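Local structure of 3-methylornithine synthase (Methanosarcina barkeri, 3T7V) at residues N214-E217 / S218-S222. The protein isomerises L-lysine to (3R)-3-methyl-D-ornithine by a radical mechanism, using a [4Fe-4S] cluster and S-adenosyl-L-methionine, in the biosynthesis of pyrrolysine. Numbering follows the deposited sequence.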
ATOM      1  N   ASN A 214      -6.944 -14.890  -8.264  1.00 18.27           N
ATOM      2  CA  ASN A 214      -5.718 -14.968  -9.065  1.00 15.85           C
ATOM      3  C   ASN A 214      -4.987 -16.275  -8.816  1.00 18.49           C
ATOM      4  O   ASN A 214      -4.700 -16.659  -7.687  1.00 22.07           O
ATOM      5  CB  ASN A 214      -4.784 -13.795  -8.667  1.00 17.85           C
ATOM      6  CG  ASN A 214      -4.497 -13.737  -7.169  1.00 16.88           C
ATOM      7  OD1 ASN A 214      -5.452 -13.701  -6.349  1.00 17.28           O
ATOM      8  ND2 ASN A 214      -3.215 -13.742  -6.770  1.00 17.04           N
ATOM      9  N   ASP A 215      -4.735 -16.995  -9.874  1.00 17.74           N
ATOM     10  CA  ASP A 215      -3.860 -18.177  -9.775  1.00 18.25           C
ATOM     11  C   ASP A 215      -2.398 -17.830  -9.987  1.00 16.27           C
ATOM     12  O   ASP A 215      -2.054 -16.636 -10.145  1.00 16.43           O
ATOM     13  CB  ASP A 215      -4.375 -19.307 -10.760  1.00 20.06           C
ATOM     14  CG  ASP A 215      -4.182 -18.979 -12.286  1.00 27.18           C
ATOM     15  OD1 ASP A 215      -3.859 -17.811 -12.713  1.00 23.96           O
ATOM     16  OD2 ASP A 215      -4.333 -19.942 -13.153  1.00 29.00           O
ATOM     17  N   ILE A 216      -1.515 -18.810 -10.073  1.00 15.95           N
ATOM     18  CA  ILE A 216      -0.086 -18.485 -10.286  1.00 17.09           C
ATOM     19  C   ILE A 216       0.093 -17.708 -11.559  1.00 15.73           C
ATOM     20  O   ILE A 216       0.846 -16.725 -11.537  1.00 16.34           O
ATOM     21  CB  ILE A 216       0.775 -19.762 -10.257  1.00 17.50           C
ATOM     22  CG1 ILE A 216       0.853 -20.282  -8.858  1.00 19.79           C
ATOM     23  CG2 ILE A 216       2.157 -19.574 -10.893  1.00 20.57           C
ATOM     24  CD1 ILE A 216       1.484 -21.672  -8.721  1.00 23.26           C
ATOM     25  N   GLU A 217      -0.524 -18.137 -12.662  1.00 14.66           N
ATOM     26  CA  GLU A 217      -0.274 -17.426 -13.956  1.00 15.59           C
ATOM     27  C   GLU A 217      -0.757 -15.959 -13.874  1.00 16.72           C
ATOM     28  O   GLU A 217      -0.091 -15.072 -14.424  1.00 17.98           O
ATOM     29  CB  GLU A 217      -0.906 -18.223 -15.107  1.00 17.97           C
ATOM     30  CG  GLU A 217      -0.070 -19.500 -15.334  1.00 19.40           C
ATOM     31  CD  GLU A 217      -0.528 -20.244 -16.592  1.00 18.92           C
ATOM     32  OE1 GLU A 217      -1.797 -20.241 -16.880  1.00 22.18           O
ATOM     33  OE2 GLU A 217       0.399 -20.781 -17.244  1.00 22.53           O
ATOM     34  N   SER A 218      -1.921 -15.753 -13.261  1.00 14.57           N
ATOM     35  CA  SER A 218      -2.466 -14.366 -13.145  1.00 15.11           C
ATOM     36  C   SER A 218      -1.511 -13.527 -12.311  1.00 14.63           C
ATOM     37  O   SER A 218      -1.241 -12.356 -12.665  1.00 15.10           O
ATOM     38  CB  SER A 218      -3.802 -14.510 -12.400  1.00 18.30           C
ATOM     39  OG  SER A 218      -4.428 -13.293 -12.192  1.00 20.38           O
ATOM     40  N   THR A 219      -0.964 -14.103 -11.256  1.00 13.22           N
ATOM     41  CA  THR A 219      -0.032 -13.402 -10.391  1.00 13.29           C
ATOM     42  C   THR A 219       1.242 -13.052 -11.148  1.00 13.95           C
ATOM     43  O   THR A 219       1.778 -11.941 -10.952  1.00 13.93           O
ATOM     44  CB  THR A 219       0.255 -14.273  -9.163  1.00 14.51           C
ATOM     45  OG1 THR A 219      -1.006 -14.537  -8.502  1.00 17.42           O
ATOM     46  CG2 THR A 219       1.224 -13.543  -8.207  1.00 16.18           C
ATOM     47  N   ILE A 220       1.783 -13.988 -11.945  1.00 14.05           N
ATOM     48  CA  ILE A 220       2.972 -13.636 -12.757  1.00 15.48           C
ATOM     49  C   ILE A 220       2.695 -12.493 -13.708  1.00 15.10           C
ATOM     50  O   ILE A 220       3.534 -11.596 -13.834  1.00 16.08           O
ATOM     51  CB  ILE A 220       3.465 -14.899 -13.484  1.00 15.96           C
ATOM     52  CG1 ILE A 220       3.910 -15.863 -12.399  1.00 18.46           C
ATOM     53  CG2 ILE A 220       4.591 -14.536 -14.425  1.00 19.79           C
ATOM     54  CD1 ILE A 220       4.364 -17.194 -13.014  1.00 22.04           C
ATOM     55  N   LEU A 221       1.513 -12.508 -14.378  1.00 15.47           N
ATOM     56  CA  LEU A 221       1.133 -11.424 -15.297  1.00 16.69           C
ATOM     57  C   LEU A 221       1.132 -10.109 -14.495  1.00 15.94           C
ATOM     58  O   LEU A 221       1.659  -9.101 -14.960  1.00 16.78           O
ATOM     59  CB  LEU A 221      -0.267 -11.627 -15.854  1.00 20.33           C
ATOM     60  CG  LEU A 221      -0.630 -12.619 -16.962  1.00 27.29           C
ATOM     61  CD1 LEU A 221      -2.130 -12.488 -17.317  1.00 28.55           C
ATOM     62  CD2 LEU A 221       0.241 -12.202 -18.150  1.00 31.54           C
ATOM     63  N   SER A 222       0.666 -10.164 -13.262  1.00 14.39           N
ATOM     64  CA  SER A 222       0.618  -8.925 -12.461  1.00 13.71           C
ATOM     65  C   SER A 222       1.966  -8.477 -11.967  1.00 15.74           C
ATOM     66  O   SER A 222       2.267  -7.274 -11.986  1.00 17.65           O
ATOM     67  CB  SER A 222      -0.317  -9.102 -11.293  1.00 13.77           C
ATOM     68  OG  SER A 222      -1.631  -9.231 -11.805  1.00 14.87           O
TER
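Asp215 caps the first turn of helix 216-228 through its carboxylate: OD1 accepts the backbone N-H of Ser218 at 2.9 Å, a fairly straight bond that meets the oxygen nearly along its C-O axis. With chi1 at 70°, CG of Asp215 is tucked against its own main chain, and this turns OD1 back toward the Ser218 amide. The negative charge, close to the amino end of the helix dipole, is probably stabilised there.

A second set of hydrogen bonds centres on Thr219. Thr219 OG1 donates to Asp215 O at 2.9 Å, arriving from above the carbonyl plane, while Thr219 N reaches the same oxygen at 3.0 Å nearly along the C=O direction. Thr219 OG1 in turn accepts from Asn214 ND2 at 2.9 Å, lying close to the amide plane; Asn214 OD1 accepts from Val212 N, and ND2 also bonds Thr210 OG1. A valine in place of this threonine would probably leave Asp215 O with one donor fewer and deprive the Asn214 amide of one of its acceptors.

Asp215 is the N-cap residue at the loop-to-helix step of a beta-alpha-beta unit, strand 203-210 to helix 216-228 to strand 233-238, in the radical SAM barrel. Regular i to i+4 bonds follow, Ile220 N to Ile216 O and Leu221 N to Glu217 O.

Apolar contact is slight: the Ile216 and Ile220 side chains run alongside each other one turn apart, CG2 of the former 3.9 Å from CD1 of the latter, and Ile220 also packs on helix 25-32. From that helix Arg29 pairs with Glu217 in a salt bridge, whereas Ser218 OG bonds Asp174.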